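Local structure of fructose-bisphosphate aldolase (Thermus caldophilus, 2FJK) at residues I160-R164 / T165-Y169; H191-L194 / A195-K199; K293-M296 / E297-G300; N25-E28 / F29-I33. The protein is a class II fructose-bisphosphate aldolase with a TIM-barrel fold, and it holds 1,3-dihydroxyacetonephosphate in its pocket. One frame throughout, in Å; residues are numbered along the deposited sequence.

Interaction 1 (I160-R164 / T165-Y169)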
ATOM      1  N   ILE A 160      -1.582 -40.170  -6.098  1.00 37.16           N
ATOM      2  CA  ILE A 160      -2.730 -40.004  -6.979  1.00 35.50           C
ATOM      3  C   ILE A 160      -3.478 -38.702  -6.713  1.00 34.89           C
ATOM      4  O   ILE A 160      -3.875 -38.009  -7.647  1.00 32.57           O
ATOM      5  CB  ILE A 160      -3.710 -41.183  -6.835  1.00 33.98           C
ATOM      6  CG1 ILE A 160      -3.006 -42.490  -7.214  1.00 34.22           C
ATOM      7  CG2 ILE A 160      -4.914 -40.960  -7.736  1.00 34.06           C
ATOM      8  CD1 ILE A 160      -3.832 -43.731  -6.976  1.00 33.05           C
ATOM      9  N   PHE A 161      -3.677 -38.382  -5.436  1.00 34.75           N
ATOM     10  CA  PHE A 161      -4.371 -37.156  -5.056  1.00 34.49           C
ATOM     11  C   PHE A 161      -3.585 -35.972  -5.611  1.00 34.18           C
ATOM     12  O   PHE A 161      -4.146 -35.090  -6.253  1.00 33.34           O
ATOM     13  CB  PHE A 161      -4.460 -37.058  -3.528  1.00 33.64           C
ATOM     14  CG  PHE A 161      -5.185 -35.838  -3.030  1.00 33.06           C
ATOM     15  CD1 PHE A 161      -6.534 -35.652  -3.305  1.00 32.82           C
ATOM     16  CD2 PHE A 161      -4.522 -34.887  -2.259  1.00 34.15           C
ATOM     17  CE1 PHE A 161      -7.216 -34.542  -2.820  1.00 33.59           C
ATOM     18  CE2 PHE A 161      -5.193 -33.767  -1.763  1.00 34.94           C
ATOM     19  CZ  PHE A 161      -6.543 -33.595  -2.045  1.00 35.93           C
HETATM   20  N   MSE A 162      -2.280 -35.973  -5.358  1.00 35.45           N
HETATM   21  CA  MSE A 162      -1.392 -34.913  -5.821  1.00 37.08           C
HETATM   22  C   MSE A 162      -1.325 -34.789  -7.346  1.00 39.30           C
HETATM   23  O   MSE A 162      -1.167 -33.692  -7.875  1.00 39.08           O
HETATM   24  CB  MSE A 162       0.012 -35.132  -5.251  1.00 36.35           C
HETATM   25  CG  MSE A 162       0.112 -34.815  -3.768  1.00 36.60           C
HETATM   26 SE   MSE A 162      -0.385 -32.975  -3.408  1.00 38.49          SE
HETATM   27  CE  MSE A 162       1.385 -32.190  -3.501  1.00 33.41           C
ATOM     28  N   GLU A 163      -1.440 -35.905  -8.058  1.00 41.29           N
ATOM     29  CA  GLU A 163      -1.399 -35.851  -9.512  1.00 42.56           C
ATOM     30  C   GLU A 163      -2.723 -35.365 -10.114  1.00 42.34           C
ATOM     31  O   GLU A 163      -2.722 -34.536 -11.024  1.00 41.92           O
ATOM     32  CB  GLU A 163      -1.012 -37.221 -10.081  1.00 43.70           C
ATOM     33  CG  GLU A 163       0.467 -37.553  -9.893  1.00 47.08           C
ATOM     34  CD  GLU A 163       0.833 -38.974 -10.311  1.00 48.94           C
ATOM     35  OE1 GLU A 163       2.043 -39.288 -10.348  1.00 49.58           O
ATOM     36  OE2 GLU A 163      -0.084 -39.777 -10.591  1.00 49.47           O
ATOM     37  N   ARG A 164      -3.847 -35.859  -9.599  1.00 42.33           N
ATOM     38  CA  ARG A 164      -5.156 -35.457 -10.119  1.00 41.91           C
ATOM     39  C   ARG A 164      -5.449 -33.988  -9.809  1.00 40.16           C
ATOM     40  O   ARG A 164      -6.180 -33.324 -10.544  1.00 39.24           O
ATOM     41  CB  ARG A 164      -6.257 -36.352  -9.548  1.00 44.48           C
ATOM     42  CG  ARG A 164      -5.928 -37.834  -9.576  1.00 47.95           C
ATOM     43  CD  ARG A 164      -7.187 -38.678  -9.680  1.00 49.29           C
ATOM     44  NE  ARG A 164      -8.329 -37.902 -10.155  1.00 50.68           N
ATOM     45  CZ  ARG A 164      -9.595 -38.189  -9.875  1.00 51.33           C
ATOM     46  NH1 ARG A 164      -9.885 -39.239  -9.121  1.00 53.15           N
ATOM     47  NH2 ARG A 164     -10.568 -37.426 -10.353  1.00 52.92           N
ATOM     48  N   THR A 165      -4.902 -33.492  -8.704  1.00 38.17           N
ATOM     49  CA  THR A 165      -5.070 -32.087  -8.342  1.00 37.47           C
ATOM     50  C   THR A 165      -3.726 -31.455  -8.692  1.00 38.49           C
ATOM     51  O   THR A 165      -2.727 -32.159  -8.816  1.00 40.76           O
ATOM     52  CB  THR A 165      -5.321 -31.893  -6.828  1.00 35.45           C
ATOM     53  OG1 THR A 165      -4.128 -32.211  -6.098  1.00 31.19           O
ATOM     54  CG2 THR A 165      -6.451 -32.781  -6.352  1.00 33.18           C
ATOM     55  N   GLY A 166      -3.681 -30.144  -8.862  1.00 38.54           N
ATOM     56  CA  GLY A 166      -2.402 -29.529  -9.178  1.00 36.17           C
ATOM     57  C   GLY A 166      -1.730 -28.990  -7.926  1.00 35.13           C
ATOM     58  O   GLY A 166      -0.839 -28.145  -8.012  1.00 33.86           O
ATOM     59  N   ALA A 167      -2.146 -29.481  -6.761  1.00 32.54           N
ATOM     60  CA  ALA A 167      -1.585 -29.002  -5.502  1.00 32.12           C
ATOM     61  C   ALA A 167      -0.053 -28.982  -5.495  1.00 31.77           C
ATOM     62  O   ALA A 167       0.600 -29.787  -6.158  1.00 30.06           O
ATOM     63  CB  ALA A 167      -2.114 -29.834  -4.338  1.00 30.93           C
ATOM     64  N   ASP A 168       0.500 -28.052  -4.725  1.00 30.54           N
ATOM     65  CA  ASP A 168       1.935 -27.863  -4.622  1.00 30.41           C
ATOM     66  C   ASP A 168       2.589 -28.448  -3.370  1.00 30.45           C
ATOM     67  O   ASP A 168       3.781 -28.749  -3.389  1.00 31.36           O
ATOM     68  CB  ASP A 168       2.251 -26.362  -4.669  1.00 30.46           C
ATOM     69  CG  ASP A 168       1.611 -25.670  -5.847  1.00 27.29           C
ATOM     70  OD1 ASP A 168       2.070 -25.892  -6.981  1.00 27.74           O
ATOM     71  OD2 ASP A 168       0.646 -24.907  -5.639  1.00 25.91           O
ATOM     72  N   TYR A 169       1.835 -28.613  -2.287  1.00 31.19           N
ATOM     73  CA  TYR A 169       2.443 -29.103  -1.046  1.00 33.31           C
ATOM     74  C   TYR A 169       1.996 -30.461  -0.505  1.00 33.37           C
ATOM     75  O   TYR A 169       2.718 -31.445  -0.631  1.00 36.08           O
ATOM     76  CB  TYR A 169       2.281 -28.043   0.053  1.00 34.53           C
ATOM     77  CG  TYR A 169       2.629 -26.648  -0.408  1.00 35.20           C
ATOM     78  CD1 TYR A 169       3.761 -26.423  -1.188  1.00 35.42           C
ATOM     79  CD2 TYR A 169       1.816 -25.552  -0.090  1.00 36.12           C
ATOM     80  CE1 TYR A 169       4.077 -25.161  -1.644  1.00 37.41           C
ATOM     81  CE2 TYR A 169       2.128 -24.268  -0.547  1.00 35.29           C
ATOM     82  CZ  TYR A 169       3.262 -24.086  -1.325  1.00 38.69           C
ATOM     83  OH  TYR A 169       3.610 -22.839  -1.800  1.00 43.28           O
TER
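A local helix-to-loop contact closes the C-terminal end of helix 155-164, on the outside of the TIM barrel, where T165 turns back onto F161 before the chain runs on to strand 171-172. The main grip is double. F161 O accepts the backbone N of T165 at 3.0 Å and its hydroxyl OG1 at 2.9 Å, the two donors arriving from opposite faces of the carbonyl plane. The threonine places OG1 between its own N and carbonyl carbon (chi1 69°), which carries the hydroxyl back to F161 O; a weak bond from A167 N also reaches OG1. The methyl of T165 is used too, with CG2 lying over one face of the F161 ring, near its rim, 4.0 Å from CE1. M162, a selenomethionine, bends at chi2 and chi3 and runs along the departing loop. Outside the turn, R164 forms a salt bridge with E109 of helix 108-124, and F161 packs on that helix and on strand 128-133. D168 OD2 accepts from V129 N and H123 NE2, while Y169 OH is hydrogen-bonded to T128 and T4, tying the loop to strand 128-133, the end of helix 108-124 and the N-terminal segment. At M162, SE sits 3.7 Å from A167 CB, and the terminal CE reaches to 3.3 Å from Y169 O.

Interaction 2 (H191-L194 / A195-K199)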
ATOM      1  N   HIS A 191       6.076 -42.674  11.626  1.00 31.72           N
ATOM      2  CA  HIS A 191       7.225 -42.297  10.810  1.00 32.67           C
ATOM      3  C   HIS A 191       7.399 -43.139   9.550  1.00 33.90           C
ATOM      4  O   HIS A 191       7.736 -42.609   8.491  1.00 34.66           O
ATOM      5  CB  HIS A 191       8.498 -42.333  11.654  1.00 32.78           C
ATOM      6  CG  HIS A 191       8.582 -41.225  12.659  1.00 33.50           C
ATOM      7  ND1 HIS A 191       8.562 -39.894  12.300  1.00 33.71           N
ATOM      8  CD2 HIS A 191       8.700 -41.248  14.008  1.00 34.30           C
ATOM      9  CE1 HIS A 191       8.668 -39.144  13.383  1.00 32.48           C
ATOM     10  NE2 HIS A 191       8.755 -39.941  14.434  1.00 33.81           N
ATOM     11  N   PRO A 192       7.170 -44.461   9.642  1.00 33.96           N
ATOM     12  CA  PRO A 192       7.320 -45.305   8.453  1.00 35.21           C
ATOM     13  C   PRO A 192       6.337 -44.857   7.386  1.00 34.71           C
ATOM     14  O   PRO A 192       6.663 -44.811   6.203  1.00 35.26           O
ATOM     15  CB  PRO A 192       6.999 -46.702   8.979  1.00 35.12           C
ATOM     16  CG  PRO A 192       7.450 -46.626  10.400  1.00 36.97           C
ATOM     17  CD  PRO A 192       6.911 -45.287  10.832  1.00 34.35           C
ATOM     18  N   ARG A 193       5.125 -44.533   7.827  1.00 34.81           N
ATOM     19  CA  ARG A 193       4.073 -44.075   6.934  1.00 34.26           C
ATOM     20  C   ARG A 193       4.524 -42.794   6.232  1.00 33.40           C
ATOM     21  O   ARG A 193       4.344 -42.634   5.027  1.00 33.70           O
ATOM     22  CB  ARG A 193       2.803 -43.800   7.735  1.00 35.10           C
ATOM     23  CG  ARG A 193       1.586 -43.570   6.888  1.00 36.21           C
ATOM     24  CD  ARG A 193       0.361 -43.307   7.736  1.00 38.31           C
ATOM     25  NE  ARG A 193      -0.830 -43.738   7.017  1.00 40.59           N
ATOM     26  CZ  ARG A 193      -1.270 -44.989   6.988  1.00 39.05           C
ATOM     27  NH1 ARG A 193      -0.626 -45.937   7.655  1.00 39.95           N
ATOM     28  NH2 ARG A 193      -2.332 -45.297   6.260  1.00 40.64           N
ATOM     29  N   LEU A 194       5.109 -41.878   6.998  1.00 32.87           N
ATOM     30  CA  LEU A 194       5.592 -40.622   6.435  1.00 30.90           C
ATOM     31  C   LEU A 194       6.656 -40.946   5.383  1.00 31.22           C
ATOM     32  O   LEU A 194       6.665 -40.381   4.286  1.00 29.22           O
ATOM     33  CB  LEU A 194       6.187 -39.749   7.545  1.00 28.67           C
ATOM     34  CG  LEU A 194       6.778 -38.387   7.157  1.00 28.72           C
ATOM     35  CD1 LEU A 194       5.758 -37.563   6.361  1.00 24.81           C
ATOM     36  CD2 LEU A 194       7.185 -37.652   8.422  1.00 25.56           C
ATOM     37  N   ALA A 195       7.539 -41.880   5.722  1.00 31.84           N
ATOM     38  CA  ALA A 195       8.608 -42.287   4.819  1.00 33.63           C
ATOM     39  C   ALA A 195       8.075 -42.811   3.487  1.00 34.34           C
ATOM     40  O   ALA A 195       8.601 -42.463   2.433  1.00 36.22           O
ATOM     41  CB  ALA A 195       9.492 -43.346   5.496  1.00 32.11           C
ATOM     42  N   ARG A 196       7.033 -43.639   3.532  1.00 36.31           N
ATOM     43  CA  ARG A 196       6.446 -44.195   2.306  1.00 37.68           C
ATOM     44  C   ARG A 196       5.820 -43.109   1.440  1.00 35.86           C
ATOM     45  O   ARG A 196       5.994 -43.083   0.224  1.00 34.75           O
ATOM     46  CB  ARG A 196       5.356 -45.220   2.634  1.00 39.34           C
ATOM     47  CG  ARG A 196       5.832 -46.501   3.290  1.00 45.29           C
ATOM     48  CD  ARG A 196       4.655 -47.460   3.435  1.00 48.55           C
ATOM     49  NE  ARG A 196       5.011 -48.719   4.082  1.00 52.40           N
ATOM     50  CZ  ARG A 196       4.149 -49.705   4.316  1.00 54.18           C
ATOM     51  NH1 ARG A 196       2.877 -49.576   3.957  1.00 54.19           N
ATOM     52  NH2 ARG A 196       4.558 -50.823   4.901  1.00 55.45           N
ATOM     53  N   ILE A 197       5.068 -42.224   2.082  1.00 35.29           N
ATOM     54  CA  ILE A 197       4.393 -41.135   1.385  1.00 34.49           C
ATOM     55  C   ILE A 197       5.407 -40.215   0.705  1.00 33.99           C
ATOM     56  O   ILE A 197       5.180 -39.746  -0.412  1.00 32.74           O
ATOM     57  CB  ILE A 197       3.514 -40.337   2.377  1.00 35.27           C
ATOM     58  CG1 ILE A 197       2.586 -41.307   3.113  1.00 36.42           C
ATOM     59  CG2 ILE A 197       2.678 -39.303   1.641  1.00 35.78           C
ATOM     60  CD1 ILE A 197       1.912 -40.734   4.335  1.00 39.65           C
ATOM     61  N   ALA A 198       6.530 -39.977   1.375  1.00 33.66           N
ATOM     62  CA  ALA A 198       7.575 -39.114   0.829  1.00 35.53           C
ATOM     63  C   ALA A 198       8.201 -39.750  -0.401  1.00 36.88           C
ATOM     64  O   ALA A 198       8.501 -39.066  -1.382  1.00 35.31           O
ATOM     65  CB  ALA A 198       8.646 -38.844   1.891  1.00 34.12           C
ATOM     66  N   LYS A 199       8.388 -41.065  -0.346  1.00 39.21           N
ATOM     67  CA  LYS A 199       8.975 -41.803  -1.458  1.00 41.21           C
ATOM     68  C   LYS A 199       8.100 -41.750  -2.700  1.00 40.75           C
ATOM     69  O   LYS A 199       8.581 -41.924  -3.819  1.00 42.37           O
ATOM     70  CB  LYS A 199       9.231 -43.257  -1.060  1.00 44.15           C
ATOM     71  CG  LYS A 199      10.179 -43.420   0.117  1.00 48.87           C
ATOM     72  CD  LYS A 199      10.581 -44.872   0.304  1.00 50.89           C
ATOM     73  CE  LYS A 199      11.529 -45.036   1.480  1.00 53.64           C
ATOM     74  NZ  LYS A 199      11.932 -46.454   1.676  1.00 57.39           N
TER
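Helix 191-200, one of the outer helices of the TIM barrel, carries R193 and I197 one turn apart, and their side chains meet along its flank. I197 has CG1 anti to its carbonyl carbon (chi1 -53°), which sends that branch back over the preceding turn. CG1 is tight against R193 O at 2.9 Å, and CD1 continues to R193 CG at 3.8 Å. The same carbonyl accepts I197 N at 3.1 Å in a nearly straight bond (168°), so R193 O is held by the backbone and covered by the isoleucine together. Three more i to i+4 bonds run beside it: A195 N to H191 O, R196 N to P192 O and A198 N to L194 O. The A195 methyl rests 3.3 Å from P192 O. R193 and R196 both run extended, with R193 NH1 and R196 NH1 6.3 Å apart, and R193 NE makes a weak bond to T153 O. At the helix start, H191 NE2 is hydrogen-bonded to D238 OD1. Inward, L194 and A198 pack on L205 of strand 205-207; I197 lies on P155 and A158 of helix 155-164, while H191 touches K241 and L194 touches A242 of helix 236-244.

Interaction 3 (K293-M296 / E297-G300)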
ATOM      1  N   LYS A 293      11.388 -18.361  17.844  1.00 23.75           N
ATOM      2  CA  LYS A 293      12.824 -18.547  17.656  1.00 25.57           C
ATOM      3  C   LYS A 293      13.241 -19.979  17.941  1.00 25.32           C
ATOM      4  O   LYS A 293      13.821 -20.634  17.074  1.00 25.75           O
ATOM      5  CB  LYS A 293      13.611 -17.568  18.541  1.00 24.18           C
ATOM      6  CG  LYS A 293      13.638 -16.151  17.988  1.00 26.03           C
ATOM      7  CD  LYS A 293      14.159 -15.137  18.990  1.00 27.64           C
ATOM      8  CE  LYS A 293      15.572 -15.451  19.454  1.00 31.83           C
ATOM      9  NZ  LYS A 293      15.995 -14.540  20.558  1.00 34.71           N
ATOM     10  N   SER A 294      12.938 -20.478  19.135  1.00 25.14           N
ATOM     11  CA  SER A 294      13.315 -21.852  19.467  1.00 27.04           C
ATOM     12  C   SER A 294      12.696 -22.820  18.455  1.00 27.80           C
ATOM     13  O   SER A 294      13.307 -23.823  18.071  1.00 26.96           O
ATOM     14  CB  SER A 294      12.892 -22.206  20.900  1.00 24.96           C
ATOM     15  OG  SER A 294      11.495 -22.108  21.094  1.00 30.28           O
ATOM     16  N   ARG A 295      11.490 -22.492  18.006  1.00 28.53           N
ATOM     17  CA  ARG A 295      10.781 -23.302  17.021  1.00 27.85           C
ATOM     18  C   ARG A 295      11.633 -23.392  15.755  1.00 28.46           C
ATOM     19  O   ARG A 295      11.799 -24.466  15.169  1.00 27.03           O
ATOM     20  CB  ARG A 295       9.446 -22.637  16.693  1.00 30.47           C
ATOM     21  CG  ARG A 295       8.362 -23.584  16.294  1.00 31.73           C
ATOM     22  CD  ARG A 295       8.098 -24.584  17.401  1.00 31.28           C
ATOM     23  NE  ARG A 295       7.017 -25.470  17.016  1.00 33.23           N
ATOM     24  CZ  ARG A 295       6.837 -26.688  17.502  1.00 33.14           C
ATOM     25  NH1 ARG A 295       7.673 -27.188  18.405  1.00 31.61           N
ATOM     26  NH2 ARG A 295       5.822 -27.409  17.068  1.00 34.92           N
HETATM   27  N   MSE A 296      12.157 -22.246  15.327  1.00 27.21           N
HETATM   28  CA  MSE A 296      13.002 -22.197  14.139  1.00 28.35           C
HETATM   29  C   MSE A 296      14.308 -22.968  14.371  1.00 28.02           C
HETATM   30  O   MSE A 296      14.870 -23.520  13.429  1.00 28.67           O
HETATM   31  CB  MSE A 296      13.298 -20.744  13.758  1.00 28.25           C
HETATM   32  CG  MSE A 296      12.052 -19.956  13.396  1.00 29.72           C
HETATM   33 SE   MSE A 296      12.370 -18.074  13.150  1.00 30.08          SE
HETATM   34  CE  MSE A 296      12.265 -17.463  14.942  1.00 33.04           C
ATOM     35  N   GLU A 297      14.788 -23.004  15.615  1.00 26.68           N
ATOM     36  CA  GLU A 297      16.005 -23.754  15.939  1.00 28.12           C
ATOM     37  C   GLU A 297      15.731 -25.244  15.769  1.00 27.67           C
ATOM     38  O   GLU A 297      16.563 -25.986  15.270  1.00 26.41           O
ATOM     39  CB  GLU A 297      16.438 -23.531  17.382  1.00 28.10           C
ATOM     40  CG  GLU A 297      17.017 -22.180  17.692  1.00 33.35           C
ATOM     41  CD  GLU A 297      17.623 -22.143  19.079  1.00 36.16           C
ATOM     42  OE1 GLU A 297      16.893 -22.425  20.055  1.00 37.20           O
ATOM     43  OE2 GLU A 297      18.830 -21.841  19.192  1.00 39.91           O
ATOM     44  N   LEU A 298      14.558 -25.672  16.210  1.00 28.76           N
ATOM     45  CA  LEU A 298      14.166 -27.069  16.111  1.00 29.16           C
ATOM     46  C   LEU A 298      13.941 -27.464  14.654  1.00 29.00           C
ATOM     47  O   LEU A 298      14.235 -28.588  14.255  1.00 28.09           O
ATOM     48  CB  LEU A 298      12.889 -27.305  16.922  1.00 29.52           C
ATOM     49  CG  LEU A 298      12.237 -28.687  16.856  1.00 30.69           C
ATOM     50  CD1 LEU A 298      13.215 -29.750  17.365  1.00 28.75           C
ATOM     51  CD2 LEU A 298      10.962 -28.676  17.691  1.00 28.52           C
ATOM     52  N   PHE A 299      13.438 -26.525  13.858  1.00 28.92           N
ATOM     53  CA  PHE A 299      13.154 -26.786  12.448  1.00 27.73           C
ATOM     54  C   PHE A 299      14.376 -26.732  11.541  1.00 27.54           C
ATOM     55  O   PHE A 299      14.349 -27.253  10.427  1.00 27.67           O
ATOM     56  CB  PHE A 299      12.092 -25.807  11.927  1.00 28.22           C
ATOM     57  CG  PHE A 299      10.754 -25.911  12.633  1.00 29.00           C
ATOM     58  CD1 PHE A 299      10.435 -27.021  13.410  1.00 26.62           C
ATOM     59  CD2 PHE A 299       9.801 -24.902  12.488  1.00 29.67           C
ATOM     60  CE1 PHE A 299       9.185 -27.126  14.031  1.00 29.07           C
ATOM     61  CE2 PHE A 299       8.549 -24.997  13.102  1.00 28.82           C
ATOM     62  CZ  PHE A 299       8.242 -26.112  13.876  1.00 28.87           C
ATOM     63  N   GLY A 300      15.448 -26.100  12.009  1.00 27.68           N
ATOM     64  CA  GLY A 300      16.645 -26.007  11.195  1.00 26.37           C
ATOM     65  C   GLY A 300      16.576 -24.947  10.108  1.00 27.13           C
ATOM     66  O   GLY A 300      17.286 -25.033   9.104  1.00 24.96           O
TER
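R295 folds its side chain over the far end of the F299 ring, one turn on in helix 277-299. The arginine chain bends at chi2 (59°), and this brings CG to 3.5 Å and NE to 3.4 Å from F299 CZ, with the ring atom over one face of the guanidinium. With the guanidinium and ring planes 56° apart, the contact is a slanted one and not a parallel stack. The base of the same ring sits on the helix backbone: R295 O lies over one ring face, 3.1 Å from F299 CG, while it accepts F299 N at 2.9 Å. L298 runs alongside the arginine, pointing the same way, with CD2 3.7 Å from R295 NH1. The helix ends at G300, whose positive phi turns the chain away after a weak bond from its N to M296 O. R295 NE is hydrogen-bonded to T252 OG1, and T252 lines the 1,3-dihydroxyacetonephosphate pocket, consistent with a second-shell place for R295, whose side chain is about 7 Å from the ligand. Around this helix end, F299 packs on I250 and T252 of strand 247-252 and, with L298, on I239 of helix 236-244, whereas K293 and M296 lie against A36 of helix 27-38.

Interaction 4 (N25-E28 / F29-I33)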
ATOM      1  N   ASN A  25      -3.135 -13.492  14.640  1.00 15.15           N
ATOM      2  CA  ASN A  25      -4.478 -12.949  14.711  1.00 17.38           C
ATOM      3  C   ASN A  25      -4.489 -11.427  14.898  1.00 16.81           C
ATOM      4  O   ASN A  25      -5.534 -10.795  14.795  1.00 14.03           O
ATOM      5  CB  ASN A  25      -5.257 -13.657  15.823  1.00 20.81           C
ATOM      6  CG  ASN A  25      -5.796 -15.007  15.367  1.00 23.51           C
ATOM      7  OD1 ASN A  25      -6.853 -15.077  14.748  1.00 26.48           O
ATOM      8  ND2 ASN A  25      -5.054 -16.078  15.644  1.00 22.50           N
ATOM      9  N   ASN A  26      -3.324 -10.835  15.155  1.00 15.45           N
ATOM     10  CA  ASN A  26      -3.259  -9.388  15.312  1.00 16.64           C
ATOM     11  C   ASN A  26      -1.857  -8.835  15.066  1.00 17.29           C
ATOM     12  O   ASN A  26      -0.993  -9.514  14.487  1.00 12.57           O
ATOM     13  CB  ASN A  26      -3.778  -8.963  16.700  1.00 16.25           C
ATOM     14  CG  ASN A  26      -2.899  -9.446  17.842  1.00 15.96           C
ATOM     15  OD1 ASN A  26      -1.841 -10.027  17.628  1.00 21.19           O
ATOM     16  ND2 ASN A  26      -3.336  -9.195  19.064  1.00 16.35           N
HETATM   17  N   MSE A  27      -1.644  -7.592  15.490  1.00 15.74           N
HETATM   18  CA  MSE A  27      -0.352  -6.942  15.307  1.00 17.15           C
HETATM   19  C   MSE A  27       0.760  -7.604  16.130  1.00 14.44           C
HETATM   20  O   MSE A  27       1.769  -8.028  15.583  1.00 13.52           O
HETATM   21  CB  MSE A  27      -0.432  -5.466  15.697  1.00 17.01           C
HETATM   22  CG  MSE A  27       0.812  -4.664  15.305  1.00 19.80           C
HETATM   23 SE   MSE A  27       0.736  -2.865  16.024  1.00 24.75          SE
HETATM   24  CE  MSE A  27      -0.909  -2.302  15.176  1.00 30.58           C
ATOM     25  N   GLU A  28       0.562  -7.699  17.438  1.00 14.21           N
ATOM     26  CA  GLU A  28       1.576  -8.292  18.318  1.00 14.85           C
ATOM     27  C   GLU A  28       2.121  -9.646  17.868  1.00 14.59           C
ATOM     28  O   GLU A  28       3.334  -9.888  17.939  1.00 12.09           O
ATOM     29  CB  GLU A  28       1.039  -8.402  19.749  1.00 17.10           C
ATOM     30  CG  GLU A  28       1.021  -7.059  20.507  1.00 20.28           C
ATOM     31  CD  GLU A  28      -0.262  -6.258  20.309  1.00 22.36           C
ATOM     32  OE1 GLU A  28      -1.007  -6.536  19.343  1.00 22.12           O
ATOM     33  OE2 GLU A  28      -0.520  -5.342  21.122  1.00 22.52           O
ATOM     34  N   PHE A  29       1.240 -10.536  17.415  1.00 13.47           N
ATOM     35  CA  PHE A  29       1.697 -11.846  16.962  1.00 13.66           C
ATOM     36  C   PHE A  29       2.475 -11.727  15.662  1.00 14.12           C
ATOM     37  O   PHE A  29       3.466 -12.431  15.466  1.00 12.04           O
ATOM     38  CB  PHE A  29       0.533 -12.810  16.744  1.00 12.55           C
ATOM     39  CG  PHE A  29       0.018 -13.459  18.001  1.00 15.36           C
ATOM     40  CD1 PHE A  29      -0.723 -12.738  18.926  1.00 16.69           C
ATOM     41  CD2 PHE A  29       0.263 -14.803  18.248  1.00 18.47           C
ATOM     42  CE1 PHE A  29      -1.214 -13.340  20.071  1.00 15.96           C
ATOM     43  CE2 PHE A  29      -0.225 -15.417  19.395  1.00 17.32           C
ATOM     44  CZ  PHE A  29      -0.964 -14.684  20.306  1.00 19.00           C
ATOM     45  N   THR A  30       2.039 -10.834  14.775  1.00 13.42           N
ATOM     46  CA  THR A  30       2.724 -10.691  13.502  1.00 16.49           C
ATOM     47  C   THR A  30       4.128 -10.136  13.675  1.00 17.67           C
ATOM     48  O   THR A  30       5.060 -10.560  12.993  1.00 19.14           O
ATOM     49  CB  THR A  30       1.972  -9.782  12.530  1.00 16.28           C
ATOM     50  OG1 THR A  30       0.609 -10.207  12.426  1.00 15.13           O
ATOM     51  CG2 THR A  30       2.617  -9.870  11.156  1.00 14.19           C
ATOM     52  N   GLN A  31       4.277  -9.184  14.591  1.00 18.80           N
ATOM     53  CA  GLN A  31       5.578  -8.582  14.856  1.00 20.38           C
ATOM     54  C   GLN A  31       6.537  -9.612  15.442  1.00 19.72           C
ATOM     55  O   GLN A  31       7.693  -9.729  15.005  1.00 16.89           O
ATOM     56  CB  GLN A  31       5.436  -7.431  15.847  1.00 19.40           C
ATOM     57  CG  GLN A  31       4.517  -6.325  15.376  1.00 21.69           C
ATOM     58  CD  GLN A  31       4.389  -5.227  16.411  1.00 23.10           C
ATOM     59  OE1 GLN A  31       3.993  -5.475  17.549  1.00 22.09           O
ATOM     60  NE2 GLN A  31       4.730  -4.010  16.023  1.00 25.45           N
ATOM     61  N   ALA A  32       6.053 -10.343  16.446  1.00 19.00           N
ATOM     62  CA  ALA A  32       6.866 -11.363  17.112  1.00 18.73           C
ATOM     63  C   ALA A  32       7.370 -12.398  16.110  1.00 18.64           C
ATOM     64  O   ALA A  32       8.562 -12.728  16.082  1.00 17.55           O
ATOM     65  CB  ALA A  32       6.058 -12.050  18.210  1.00 18.66           C
ATOM     66  N   ILE A  33       6.461 -12.900  15.286  1.00 14.57           N
ATOM     67  CA  ILE A  33       6.827 -13.890  14.297  1.00 15.74           C
ATOM     68  C   ILE A  33       7.871 -13.376  13.313  1.00 17.12           C
ATOM     69  O   ILE A  33       8.893 -14.029  13.104  1.00 14.95           O
ATOM     70  CB  ILE A  33       5.615 -14.367  13.494  1.00 15.15           C
ATOM     71  CG1 ILE A  33       4.565 -14.987  14.426  1.00 15.35           C
ATOM     72  CG2 ILE A  33       6.062 -15.383  12.464  1.00 17.99           C
ATOM     73  CD1 ILE A  33       3.257 -15.304  13.717  1.00 11.11           C
TER
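N26 caps the start of helix 27-38: its side-chain OD1 accepts F29 N at 3.1 Å in an almost straight bond (170°), the classic N-cap interaction. Its CG stands between the backbone N and the carbonyl carbon (chi1 66°), a rotation that folds the amide back to meet F29 N. The backbone O of N26 is also used, taking T30 OG1 at 2.7 Å, although the position of that hydroxyl is less sure, and a weak bond from T30 N. The nitrogen of the same amide bonds across the subunit interface: ND2 donates to E28 OE2 of the second subunit, and E28 OE2 in turn accepts from N26 ND2 and Y55 OH of that subunit, so the cap is built into that interface. The F29 ring meets the amide oxygen at its edge, CD1 3.2 Å from N26 OD1, with amide and ring planes 52° apart. Further along, regular bonds take over, from Q31 N to M27 O and from A32 N to E28 O. Q31 crosses M27, a selenomethionine, with CD 3.8 Å from M27 CG, and its OE1 accepts from R285 NH1. In this beta-alpha-beta unit of strand 19-23, helix 27-38 and strand 44-47, T30 and I33 pack on L46 of strand 44-47, T30 also touches V64 of helix 50-68, and A32 packs on V288 of helix 277-299.

In the fold
From the N terminus the order is interaction 4, then 1, 2 and 3. Each lies within one continuous run of chain, so none closes a long loop, and they follow in series without nesting or crossing. Interaction 4 starts a helix at the subunit interface, interaction 1 ends another on the far side of the chain's centre, interaction 2 spans almost the whole of a third helix, 191-200, and interaction 3 finishes the last long helix. Interactions 1 and 2 are neighbours, with centres about 17 Å apart, and helix 155-164 runs from one to the other. Helix 27-38 similarly links interactions 3 and 4, whose nearest atoms are about 5 Å apart.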